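Local coordinates for fumarate reductase iron-sulfur subunit (Mycolicibacterium smegmatis, PDB 7D6V), which probably carries electrons through its iron-sulfur clusters from the partner subunit A toward the quinone in a mycobacterial succinate dehydrogenase, at residues 49-54 and 103-108; 61-66 and 70-75; 38-41 and 47-50. All coordinates share one frame; numbering follows the deposited sequence.

Interaction 1 (49-54 and 103-108); sequences AVRWNC and TDVSFN. With FES (Fe2/s2 (inorganic) cluster), chain E.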
ATOM      1  N   ALA B  49      20.887  -3.509  -9.419  1.00 15.48           N
ATOM      2  CA  ALA B  49      20.013  -2.468  -8.888  1.00 15.48           C
ATOM      3  C   ALA B  49      18.568  -2.955  -8.805  1.00 15.48           C
ATOM      4  O   ALA B  49      18.011  -3.417  -9.803  1.00 15.48           O
ATOM      5  CB  ALA B  49      20.108  -1.234  -9.782  1.00 15.48           C
ATOM      6  N   VAL B  50      17.953  -2.851  -7.619  1.00 15.76           N
ATOM      7  CA  VAL B  50      16.636  -3.457  -7.404  1.00 15.76           C
ATOM      8  C   VAL B  50      15.603  -2.483  -6.841  1.00 15.76           C
ATOM      9  O   VAL B  50      14.537  -2.298  -7.438  1.00 15.76           O
ATOM     10  CB  VAL B  50      16.745  -4.692  -6.494  1.00 15.76           C
ATOM     11  CG1 VAL B  50      15.382  -5.323  -6.299  1.00 15.76           C
ATOM     12  CG2 VAL B  50      17.693  -5.697  -7.093  1.00 15.76           C
ATOM     13  N   ARG B  51      15.899  -1.860  -5.696  1.00 14.63           N
ATOM     14  CA  ARG B  51      14.974  -0.958  -4.994  1.00 14.63           C
ATOM     15  C   ARG B  51      13.707  -1.681  -4.516  1.00 14.63           C
ATOM     16  O   ARG B  51      12.620  -1.538  -5.071  1.00 14.63           O
ATOM     17  CB  ARG B  51      14.592   0.257  -5.846  1.00 14.63           C
ATOM     18  CG  ARG B  51      13.800   1.281  -5.049  1.00 14.63           C
ATOM     19  CD  ARG B  51      12.911   2.145  -5.911  1.00 14.63           C
ATOM     20  NE  ARG B  51      13.584   3.370  -6.323  1.00 14.63           N
ATOM     21  CZ  ARG B  51      13.346   4.005  -7.463  1.00 14.63           C
ATOM     22  NH1 ARG B  51      12.441   3.538  -8.309  1.00 14.63           N
ATOM     23  NH2 ARG B  51      14.011   5.110  -7.755  1.00 14.63           N
ATOM     24  N   TRP B  52      13.889  -2.499  -3.487  1.00 15.58           N
ATOM     25  CA  TRP B  52      12.789  -3.033  -2.698  1.00 15.58           C
ATOM     26  C   TRP B  52      12.836  -2.434  -1.296  1.00 15.58           C
ATOM     27  O   TRP B  52      13.883  -1.967  -0.840  1.00 15.58           O
ATOM     28  CB  TRP B  52      12.876  -4.557  -2.594  1.00 15.58           C
ATOM     29  CG  TRP B  52      14.088  -5.000  -1.844  1.00 15.58           C
ATOM     30  CD1 TRP B  52      15.383  -4.887  -2.242  1.00 15.58           C
ATOM     31  CD2 TRP B  52      14.116  -5.607  -0.550  1.00 15.58           C
ATOM     32  NE1 TRP B  52      16.218  -5.392  -1.281  1.00 15.58           N
ATOM     33  CE2 TRP B  52      15.464  -5.843  -0.230  1.00 15.58           C
ATOM     34  CE3 TRP B  52      13.131  -5.980   0.367  1.00 15.58           C
ATOM     35  CZ2 TRP B  52      15.853  -6.436   0.965  1.00 15.58           C
ATOM     36  CZ3 TRP B  52      13.519  -6.565   1.551  1.00 15.58           C
ATOM     37  CH2 TRP B  52      14.866  -6.788   1.841  1.00 15.58           C
ATOM     38  N   ASN B  53      11.696  -2.424  -0.614  1.00 16.52           N
ATOM     39  CA  ASN B  53      11.779  -1.999   0.782  1.00 16.52           C
ATOM     40  C   ASN B  53      11.116  -2.947   1.772  1.00 16.52           C
ATOM     41  O   ASN B  53      11.683  -3.204   2.834  1.00 16.52           O
ATOM     42  CB  ASN B  53      11.165  -0.604   0.954  1.00 16.52           C
ATOM     43  CG  ASN B  53      11.457  -0.007   2.315  1.00 16.52           C
ATOM     44  OD1 ASN B  53      12.405  -0.404   2.986  1.00 16.52           O
ATOM     45  ND2 ASN B  53      10.634   0.943   2.733  1.00 16.52           N
ATOM     46  N   CYS B  54       9.906  -3.410   1.489  1.00 17.96           N
ATOM     47  CA  CYS B  54       9.213  -4.260   2.456  1.00 17.96           C
ATOM     48  C   CYS B  54       9.132  -5.738   2.105  1.00 17.96           C
ATOM     49  O   CYS B  54       9.191  -6.596   2.984  1.00 17.96           O
ATOM     50  CB  CYS B  54       7.805  -3.717   2.720  1.00 17.96           C
ATOM     51  SG  CYS B  54       6.608  -4.079   1.413  1.00 17.96           S
ATOM     52  N   THR B 103      14.155   2.929 -11.888  1.00 14.35           N
ATOM     53  CA  THR B 103      13.826   4.056 -12.742  1.00 14.35           C
ATOM     54  C   THR B 103      13.678   5.314 -11.899  1.00 14.35           C
ATOM     55  O   THR B 103      13.518   5.257 -10.679  1.00 14.35           O
ATOM     56  CB  THR B 103      12.537   3.809 -13.538  1.00 14.35           C
ATOM     57  OG1 THR B 103      11.508   3.348 -12.656  1.00 14.35           O
ATOM     58  CG2 THR B 103      12.774   2.773 -14.615  1.00 14.35           C
ATOM     59  N   ASP B 104      13.742   6.459 -12.573  1.00 14.82           N
ATOM     60  CA  ASP B 104      13.580   7.756 -11.920  1.00 14.82           C
ATOM     61  C   ASP B 104      12.091   8.066 -11.853  1.00 14.82           C
ATOM     62  O   ASP B 104      11.520   8.684 -12.751  1.00 14.82           O
ATOM     63  CB  ASP B 104      14.348   8.834 -12.671  1.00 14.82           C
ATOM     64  CG  ASP B 104      14.338  10.163 -11.952  1.00 14.82           C
ATOM     65  OD1 ASP B 104      14.255  11.205 -12.633  1.00 14.82           O
ATOM     66  OD2 ASP B 104      14.406  10.169 -10.708  1.00 14.82           O
ATOM     67  N   VAL B 105      11.450   7.620 -10.779  1.00 14.54           N
ATOM     68  CA  VAL B 105      10.029   7.925 -10.554  1.00 14.54           C
ATOM     69  C   VAL B 105       9.998   9.226  -9.761  1.00 14.54           C
ATOM     70  O   VAL B 105       9.824   9.263  -8.542  1.00 14.54           O
ATOM     71  CB  VAL B 105       9.292   6.774  -9.861  1.00 14.54           C
ATOM     72  CG1 VAL B 105       9.085   5.630 -10.829  1.00 14.54           C
ATOM     73  CG2 VAL B 105      10.076   6.277  -8.657  1.00 14.54           C
ATOM     74  N   SER B 106      10.150  10.330 -10.482  1.00 14.59           N
ATOM     75  CA  SER B 106      10.039  11.663  -9.907  1.00 14.59           C
ATOM     76  C   SER B 106       9.022  12.530 -10.622  1.00 14.59           C
ATOM     77  O   SER B 106       8.593  13.541 -10.054  1.00 14.59           O
ATOM     78  CB  SER B 106      11.401  12.369  -9.913  1.00 14.59           C
ATOM     79  OG  SER B 106      11.713  12.868 -11.200  1.00 14.59           O
ATOM     80  N   PHE B 107       8.636  12.174 -11.847  1.00 14.05           N
ATOM     81  CA  PHE B 107       7.490  12.788 -12.502  1.00 14.05           C
ATOM     82  C   PHE B 107       6.249  12.686 -11.624  1.00 14.05           C
ATOM     83  O   PHE B 107       5.450  13.626 -11.545  1.00 14.05           O
ATOM     84  CB  PHE B 107       7.294  12.108 -13.863  1.00 14.05           C
ATOM     85  CG  PHE B 107       5.901  12.182 -14.412  1.00 14.05           C
ATOM     86  CD1 PHE B 107       5.522  13.229 -15.231  1.00 14.05           C
ATOM     87  CD2 PHE B 107       4.983  11.181 -14.148  1.00 14.05           C
ATOM     88  CE1 PHE B 107       4.249  13.290 -15.749  1.00 14.05           C
ATOM     89  CE2 PHE B 107       3.708  11.242 -14.661  1.00 14.05           C
ATOM     90  CZ  PHE B 107       3.341  12.296 -15.463  1.00 14.05           C
ATOM     91  N   ASN B 108       6.095  11.560 -10.925  1.00 13.53           N
ATOM     92  CA  ASN B 108       4.953  11.377 -10.038  1.00 13.53           C
ATOM     93  C   ASN B 108       5.006  12.328  -8.849  1.00 13.53           C
ATOM     94  O   ASN B 108       3.996  12.942  -8.492  1.00 13.53           O
ATOM     95  CB  ASN B 108       4.897   9.928  -9.563  1.00 13.53           C
ATOM     96  CG  ASN B 108       4.976   8.941 -10.703  1.00 13.53           C
ATOM     97  OD1 ASN B 108       3.991   8.701 -11.392  1.00 13.53           O
ATOM     98  ND2 ASN B 108       6.151   8.367 -10.911  1.00 13.53           N
TER
HETATM   99 FE1  FES E 301       7.212  -2.991  -0.838  1.00 18.24          FE
HETATM  100 FE2  FES E 301       6.972  -5.100  -3.121  1.00 18.24          FE
HETATM  101  S1  FES E 301       8.644  -4.405  -1.811  1.00 18.24           S
HETATM  102  S2  FES E 301       5.745  -3.342  -2.488  1.00 18.24           S

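Interaction 2 (61-66 and 70-75); sequences SCSAEI and PRLMCM. With FES (Fe2/s2 (inorganic) cluster), chain E.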
ATOM      1  N   SER B  61       7.608  -0.220  -3.870  1.00 14.32           N
ATOM      2  CA  SER B  61       9.022  -0.048  -4.176  1.00 14.32           C
ATOM      3  C   SER B  61       9.472  -0.944  -5.322  1.00 14.32           C
ATOM      4  O   SER B  61      10.264  -0.519  -6.169  1.00 14.32           O
ATOM      5  CB  SER B  61       9.861  -0.320  -2.931  1.00 14.32           C
ATOM      6  OG  SER B  61       9.419   0.461  -1.840  1.00 14.32           O
ATOM      7  N   CYS B  62       9.024  -2.197  -5.288  1.00 14.75           N
ATOM      8  CA  CYS B  62       9.435  -3.215  -6.257  1.00 14.75           C
ATOM      9  C   CYS B  62       8.679  -3.302  -7.578  1.00 14.75           C
ATOM     10  O   CYS B  62       8.497  -4.394  -8.116  1.00 14.75           O
ATOM     11  CB  CYS B  62       9.445  -4.594  -5.587  1.00 14.75           C
ATOM     12  SG  CYS B  62       7.818  -5.371  -5.454  1.00 14.75           S
ATOM     13  N   SER B  63       8.241  -2.167  -8.108  1.00 13.77           N
ATOM     14  CA  SER B  63       7.559  -2.183  -9.394  1.00 13.77           C
ATOM     15  C   SER B  63       8.542  -2.494 -10.516  1.00 13.77           C
ATOM     16  O   SER B  63       9.605  -1.875 -10.615  1.00 13.77           O
ATOM     17  CB  SER B  63       6.881  -0.840  -9.647  1.00 13.77           C
ATOM     18  OG  SER B  63       5.960  -0.534  -8.620  1.00 13.77           O
ATOM     19  N   ALA B  64       8.185  -3.451 -11.365  1.00 13.59           N
ATOM     20  CA  ALA B  64       8.977  -3.780 -12.542  1.00 13.59           C
ATOM     21  C   ALA B  64       8.029  -4.304 -13.611  1.00 13.59           C
ATOM     22  O   ALA B  64       6.809  -4.262 -13.452  1.00 13.59           O
ATOM     23  CB  ALA B  64      10.079  -4.788 -12.197  1.00 13.59           C
ATOM     24  N   GLU B  65       8.588  -4.792 -14.711  1.00 13.75           N
ATOM     25  CA  GLU B  65       7.814  -5.454 -15.759  1.00 13.75           C
ATOM     26  C   GLU B  65       8.327  -6.886 -15.837  1.00 13.75           C
ATOM     27  O   GLU B  65       9.403  -7.141 -16.385  1.00 13.75           O
ATOM     28  CB  GLU B  65       7.934  -4.712 -17.081  1.00 13.75           C
ATOM     29  CG  GLU B  65       7.419  -3.286 -16.996  1.00 13.75           C
ATOM     30  CD  GLU B  65       7.368  -2.591 -18.333  1.00 13.75           C
ATOM     31  OE1 GLU B  65       7.546  -3.268 -19.366  1.00 13.75           O
ATOM     32  OE2 GLU B  65       7.150  -1.364 -18.354  1.00 13.75           O
ATOM     33  N   ILE B  66       7.546  -7.819 -15.291  1.00 15.92           N
ATOM     34  CA  ILE B  66       8.087  -9.123 -14.921  1.00 15.92           C
ATOM     35  C   ILE B  66       8.258 -10.019 -16.137  1.00 15.92           C
ATOM     36  O   ILE B  66       9.274 -10.707 -16.270  1.00 15.92           O
ATOM     37  CB  ILE B  66       7.204  -9.785 -13.850  1.00 15.92           C
ATOM     38  CG1 ILE B  66       7.404  -9.081 -12.511  1.00 15.92           C
ATOM     39  CG2 ILE B  66       7.536 -11.256 -13.721  1.00 15.92           C
ATOM     40  CD1 ILE B  66       8.846  -8.899 -12.155  1.00 15.92           C
ATOM     41  N   PRO B  70       3.514  -5.037 -16.212  1.00 13.30           N
ATOM     42  CA  PRO B  70       3.861  -4.292 -14.995  1.00 13.30           C
ATOM     43  C   PRO B  70       3.342  -4.966 -13.734  1.00 13.30           C
ATOM     44  O   PRO B  70       2.130  -5.077 -13.528  1.00 13.30           O
ATOM     45  CB  PRO B  70       3.193  -2.930 -15.220  1.00 13.30           C
ATOM     46  CG  PRO B  70       3.002  -2.837 -16.695  1.00 13.30           C
ATOM     47  CD  PRO B  70       2.711  -4.229 -17.141  1.00 13.30           C
ATOM     48  N   ARG B  71       4.260  -5.416 -12.884  1.00 14.49           N
ATOM     49  CA  ARG B  71       3.949  -6.161 -11.676  1.00 14.49           C
ATOM     50  C   ARG B  71       4.777  -5.635 -10.511  1.00 14.49           C
ATOM     51  O   ARG B  71       5.675  -4.805 -10.672  1.00 14.49           O
ATOM     52  CB  ARG B  71       4.223  -7.659 -11.855  1.00 14.49           C
ATOM     53  CG  ARG B  71       3.416  -8.358 -12.928  1.00 14.49           C
ATOM     54  CD  ARG B  71       1.948  -8.369 -12.581  1.00 14.49           C
ATOM     55  NE  ARG B  71       1.713  -8.971 -11.274  1.00 14.49           N
ATOM     56  CZ  ARG B  71       1.563 -10.273 -11.061  1.00 14.49           C
ATOM     57  NH1 ARG B  71       1.628 -11.127 -12.072  1.00 14.49           N
ATOM     58  NH2 ARG B  71       1.354 -10.720  -9.831  1.00 14.49           N
ATOM     59  N   LEU B  72       4.444  -6.125  -9.320  1.00 15.10           N
ATOM     60  CA  LEU B  72       5.314  -6.020  -8.159  1.00 15.10           C
ATOM     61  C   LEU B  72       6.142  -7.293  -8.060  1.00 15.10           C
ATOM     62  O   LEU B  72       5.601  -8.396  -8.165  1.00 15.10           O
ATOM     63  CB  LEU B  72       4.509  -5.818  -6.876  1.00 15.10           C
ATOM     64  CG  LEU B  72       3.705  -4.533  -6.695  1.00 15.10           C
ATOM     65  CD1 LEU B  72       2.855  -4.640  -5.447  1.00 15.10           C
ATOM     66  CD2 LEU B  72       4.621  -3.328  -6.616  1.00 15.10           C
ATOM     67  N   MET B  73       7.452  -7.137  -7.873  1.00 16.44           N
ATOM     68  CA  MET B  73       8.323  -8.304  -7.816  1.00 16.44           C
ATOM     69  C   MET B  73       8.055  -9.149  -6.579  1.00 16.44           C
ATOM     70  O   MET B  73       8.180 -10.376  -6.630  1.00 16.44           O
ATOM     71  CB  MET B  73       9.786  -7.870  -7.864  1.00 16.44           C
ATOM     72  CG  MET B  73      10.266  -7.504  -9.256  1.00 16.44           C
ATOM     73  SD  MET B  73      12.003  -7.047  -9.341  1.00 16.44           S
ATOM     74  CE  MET B  73      11.941  -5.376  -8.708  1.00 16.44           C
ATOM     75  N   CYS B  74       7.658  -8.504  -5.486  1.00 17.98           N
ATOM     76  CA  CYS B  74       7.383  -9.208  -4.235  1.00 17.98           C
ATOM     77  C   CYS B  74       6.023  -9.911  -4.205  1.00 17.98           C
ATOM     78  O   CYS B  74       5.684 -10.570  -3.222  1.00 17.98           O
ATOM     79  CB  CYS B  74       7.499  -8.248  -3.048  1.00 17.98           C
ATOM     80  SG  CYS B  74       5.960  -7.399  -2.622  1.00 17.98           S
ATOM     81  N   MET B  75       5.249  -9.771  -5.277  1.00 20.26           N
ATOM     82  CA  MET B  75       3.939 -10.397  -5.350  1.00 20.26           C
ATOM     83  C   MET B  75       3.772 -11.336  -6.537  1.00 20.26           C
ATOM     84  O   MET B  75       2.680 -11.881  -6.720  1.00 20.26           O
ATOM     85  CB  MET B  75       2.841  -9.326  -5.395  1.00 20.26           C
ATOM     86  CG  MET B  75       2.734  -8.493  -4.131  1.00 20.26           C
ATOM     87  SD  MET B  75       2.342  -9.446  -2.656  1.00 20.26           S
ATOM     88  CE  MET B  75       0.655  -9.929  -2.997  1.00 20.26           C
TER
HETATM   89 FE1  FES E 301       7.212  -2.991  -0.838  1.00 18.24          FE
HETATM   90 FE2  FES E 301       6.972  -5.100  -3.121  1.00 18.24          FE
HETATM   91  S1  FES E 301       8.644  -4.405  -1.811  1.00 18.24           S
HETATM   92  S2  FES E 301       5.745  -3.342  -2.488  1.00 18.24           S

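Interaction 3 (38-41 and 47-50); sequences HRLQ and DLAV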
ATOM      1  N   HIS B  38      16.933 -11.565  -5.136  1.00 17.25           N
ATOM      2  CA  HIS B  38      17.803 -11.491  -3.965  1.00 17.25           C
ATOM      3  C   HIS B  38      18.857 -12.590  -3.984  1.00 17.25           C
ATOM      4  O   HIS B  38      20.020 -12.352  -3.637  1.00 17.25           O
ATOM      5  CB  HIS B  38      16.970 -11.576  -2.689  1.00 17.25           C
ATOM      6  CG  HIS B  38      16.203 -10.328  -2.385  1.00 17.25           C
ATOM      7  ND1 HIS B  38      15.207 -10.280  -1.436  1.00 17.25           N
ATOM      8  CD2 HIS B  38      16.285  -9.082  -2.908  1.00 17.25           C
ATOM      9  CE1 HIS B  38      14.708  -9.058  -1.386  1.00 17.25           C
ATOM     10  NE2 HIS B  38      15.345  -8.312  -2.269  1.00 17.25           N
ATOM     11  N   ARG B  39      18.466 -13.806  -4.368  1.00 19.49           N
ATOM     12  CA  ARG B  39      19.432 -14.893  -4.475  1.00 19.49           C
ATOM     13  C   ARG B  39      20.478 -14.599  -5.543  1.00 19.49           C
ATOM     14  O   ARG B  39      21.671 -14.869  -5.352  1.00 19.49           O
ATOM     15  CB  ARG B  39      18.717 -16.208  -4.775  1.00 19.49           C
ATOM     16  CG  ARG B  39      19.570 -17.433  -4.521  1.00 19.49           C
ATOM     17  CD  ARG B  39      18.892 -18.699  -4.996  1.00 19.49           C
ATOM     18  NE  ARG B  39      17.456 -18.682  -4.739  1.00 19.49           N
ATOM     19  CZ  ARG B  39      16.898 -19.021  -3.582  1.00 19.49           C
ATOM     20  NH1 ARG B  39      17.654 -19.401  -2.563  1.00 19.49           N
ATOM     21  NH2 ARG B  39      15.582 -18.977  -3.443  1.00 19.49           N
ATOM     22  N   LEU B  40      20.049 -14.041  -6.676  1.00 17.79           N
ATOM     23  CA  LEU B  40      20.994 -13.664  -7.722  1.00 17.79           C
ATOM     24  C   LEU B  40      21.951 -12.580  -7.236  1.00 17.79           C
ATOM     25  O   LEU B  40      23.140 -12.597  -7.570  1.00 17.79           O
ATOM     26  CB  LEU B  40      20.230 -13.201  -8.961  1.00 17.79           C
ATOM     27  CG  LEU B  40      21.043 -12.911 -10.217  1.00 17.79           C
ATOM     28  CD1 LEU B  40      21.660 -14.181 -10.757  1.00 17.79           C
ATOM     29  CD2 LEU B  40      20.167 -12.248 -11.262  1.00 17.79           C
ATOM     30  N   GLN B  41      21.443 -11.626  -6.456  1.00 17.52           N
ATOM     31  CA  GLN B  41      22.302 -10.596  -5.878  1.00 17.52           C
ATOM     32  C   GLN B  41      23.328 -11.195  -4.929  1.00 17.52           C
ATOM     33  O   GLN B  41      24.507 -10.826  -4.962  1.00 17.52           O
ATOM     34  CB  GLN B  41      21.454  -9.565  -5.141  1.00 17.52           C
ATOM     35  CG  GLN B  41      21.243  -8.277  -5.889  1.00 17.52           C
ATOM     36  CD  GLN B  41      20.501  -7.260  -5.061  1.00 17.52           C
ATOM     37  OE1 GLN B  41      19.906  -7.594  -4.040  1.00 17.52           O
ATOM     38  NE2 GLN B  41      20.535  -6.008  -5.491  1.00 17.52           N
ATOM     39  N   ASP B  47      26.067  -6.114  -7.350  1.00 17.33           N
ATOM     40  CA  ASP B  47      25.803  -4.712  -7.646  1.00 17.33           C
ATOM     41  C   ASP B  47      24.558  -4.512  -8.506  1.00 17.33           C
ATOM     42  O   ASP B  47      24.421  -3.470  -9.151  1.00 17.33           O
ATOM     43  CB  ASP B  47      27.013  -4.084  -8.332  1.00 17.33           C
ATOM     44  CG  ASP B  47      27.472  -4.875  -9.533  1.00 17.33           C
ATOM     45  OD1 ASP B  47      27.119  -6.068  -9.625  1.00 17.33           O
ATOM     46  OD2 ASP B  47      28.166  -4.304 -10.396  1.00 17.33           O
ATOM     47  N   LEU B  48      23.652  -5.484  -8.533  1.00 15.82           N
ATOM     48  CA  LEU B  48      22.438  -5.374  -9.332  1.00 15.82           C
ATOM     49  C   LEU B  48      21.430  -4.453  -8.653  1.00 15.82           C
ATOM     50  O   LEU B  48      21.129  -4.614  -7.468  1.00 15.82           O
ATOM     51  CB  LEU B  48      21.825  -6.755  -9.556  1.00 15.82           C
ATOM     52  CG  LEU B  48      20.410  -6.805 -10.124  1.00 15.82           C
ATOM     53  CD1 LEU B  48      20.440  -6.546 -11.608  1.00 15.82           C
ATOM     54  CD2 LEU B  48      19.786  -8.152  -9.830  1.00 15.82           C
ATOM     55  N   ALA B  49      20.887  -3.509  -9.419  1.00 15.48           N
ATOM     56  CA  ALA B  49      20.013  -2.468  -8.888  1.00 15.48           C
ATOM     57  C   ALA B  49      18.568  -2.955  -8.805  1.00 15.48           C
ATOM     58  O   ALA B  49      18.011  -3.417  -9.803  1.00 15.48           O
ATOM     59  CB  ALA B  49      20.108  -1.234  -9.782  1.00 15.48           C
ATOM     60  N   VAL B  50      17.953  -2.851  -7.619  1.00 15.76           N
ATOM     61  CA  VAL B  50      16.636  -3.457  -7.404  1.00 15.76           C
ATOM     62  C   VAL B  50      15.603  -2.483  -6.841  1.00 15.76           C
ATOM     63  O   VAL B  50      14.537  -2.298  -7.438  1.00 15.76           O
ATOM     64  CB  VAL B  50      16.745  -4.692  -6.494  1.00 15.76           C
ATOM     65  CG1 VAL B  50      15.382  -5.323  -6.299  1.00 15.76           C
ATOM     66  CG2 VAL B  50      17.693  -5.697  -7.093  1.00 15.76           C
TER

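Interaction 1 (49-54 and 103-108)
The carbonyl of Thr103 receives the Arg51 guanidinium end-on, two nitrogens bonding to the one oxygen. NH2 lies 3.0 Å from Thr103 O and nearly continues the line of its C=O bond (163°). NH1 is 3.1 Å from the same Thr103 O and approaches in the carbonyl plane. Neither bond is straight, with N-H...O angles of about 140°, as expected when one acceptor is shared by a fork; the oxygen also sits slightly off the guanidinium plane. Arg51 gets there because its CG is anti to the backbone N (chi1 -172°) and the chain bends further out, at chi3. At Asp104 the backbone makes an inverse gamma turn. Its carboxylate stays apart from the arginine, OD2 being 5.9 Å from Arg51 NH2, so any attraction is at most long-range. Val105 then meets the guanidinium from the opposite direction, its CG2 3.6 Å from Arg51 NH1 in an oblique approach. Arg51 NE also makes a long, weak ion pair with Glu171 of subunit A. Arg51 thus ties the segment leading to Cys54, which binds one iron of the cluster along with Cys59, to the carbonyl of Thr103 and the turn that follows it: a buried link between the chain entering the cysteine-rich cluster loop and Thr103-Val105, within a [2Fe-2S] ferredoxin domain.

Interaction 2 (61-66 and 70-75)
Cys62 SG has two partners, set at roughly a right angle: it binds the iron FE2 at 2.5 Å and accepts the backbone N-H of Cys74, with Cys74 N 3.1 Å from Cys62 SG. The N-H...S angle of 166° makes this a well-directed bond, and such a donor would be expected to withdraw charge from the thiolate and perhaps tune the cluster potential. Cys74 supplies the second thiolate on that iron, SG to FE2 2.6 Å. Next to it, Met73 N bonds to Cys62 O at 2.9 Å, and the Ala64–Arg71 hydrogen-bonded pair closes with both of its backbone bonds. Ser63 with Leu72 and Glu65 with Pro70 are the flanking non-hydrogen-bonded pairs, their side chains on one face; Glu65 sends its carboxylate on to Asn153 and Arg159. Ala64 and Arg71 point to the other face, where Ile66 CG1 comes within 3.5 Å of Arg71 CB, the two chains running at about a right angle. Met73 bends at chi3 (-78°), which brings CE to 4.0 Å from Ala64 CB, while its CG meets Ile66 CD1. This is an antiparallel beta hairpin whose open end presents two cysteines to one iron, the [2Fe-2S] site of a ferredoxin-type domain.

Interaction 3 (38-41 and 47-50)
Gln41 reaches from helix 33-43 to the returning loop, its side chain lying across that of Leu48 at about a right angle. From CB the chain passes to CG, which packs 4.0 Å from Leu48 CB, an aliphatic contact. Extended beyond CG (chi2 -175°), it carries CD on to the isopropyl group of Val50, with Gln41 CD 3.8 Å from Val50 CG2. At the tip, NE2 lies against the same methyl and is directed at the backbone carbonyl of Leu48. The modelled separation of Gln41 NE2 and Leu48 O, 2.5 Å, is too short to be taken literally at this resolution; the hydrogen bond is plausible but its length is doubtful, and the N-H...O angle of 141° is bent. Leu40, one residue earlier, adds a looser apolar touch, its CD2 4.4 Å from Leu48 CD2.

Both leucines also face the sheet: Leu40, from the helix, touches Tyr23 and Val25 of strand 17-27, and Leu48, from the loop, touches Val10 and Arg12 of strand 4-14. Pro532 of subunit A also packs on Gln41. Helix 33-43 laid over the sheet that includes these two strands, with the chain folding back along it toward the cluster cysteines, is the beta-grasp arrangement of [2Fe-2S] ferredoxin domains.

All three contacts are buried and lie in the [2Fe-2S] domain. Interaction 2 is by far the most extensive, 509 Å² against 205 and 112 Å², and pairs backbones within a hairpin. Interaction 1 relies on a forked arginine bond, interaction 3 on a glutamine amide pointed at a carbonyl at a doubtful distance. Those two share Ala49 and Val50: interaction 3 joins this strip to the helix, interaction 1 its continuation to Thr103 and the turn after it. Interactions 1 and 2 bring cysteines to different irons of one cluster. Val50 also approaches Met73 of the hairpin. Interaction 3 contributes no cluster ligand and lies farthest from the chain centre, about 23 Å between centres against 11 and 10 Å.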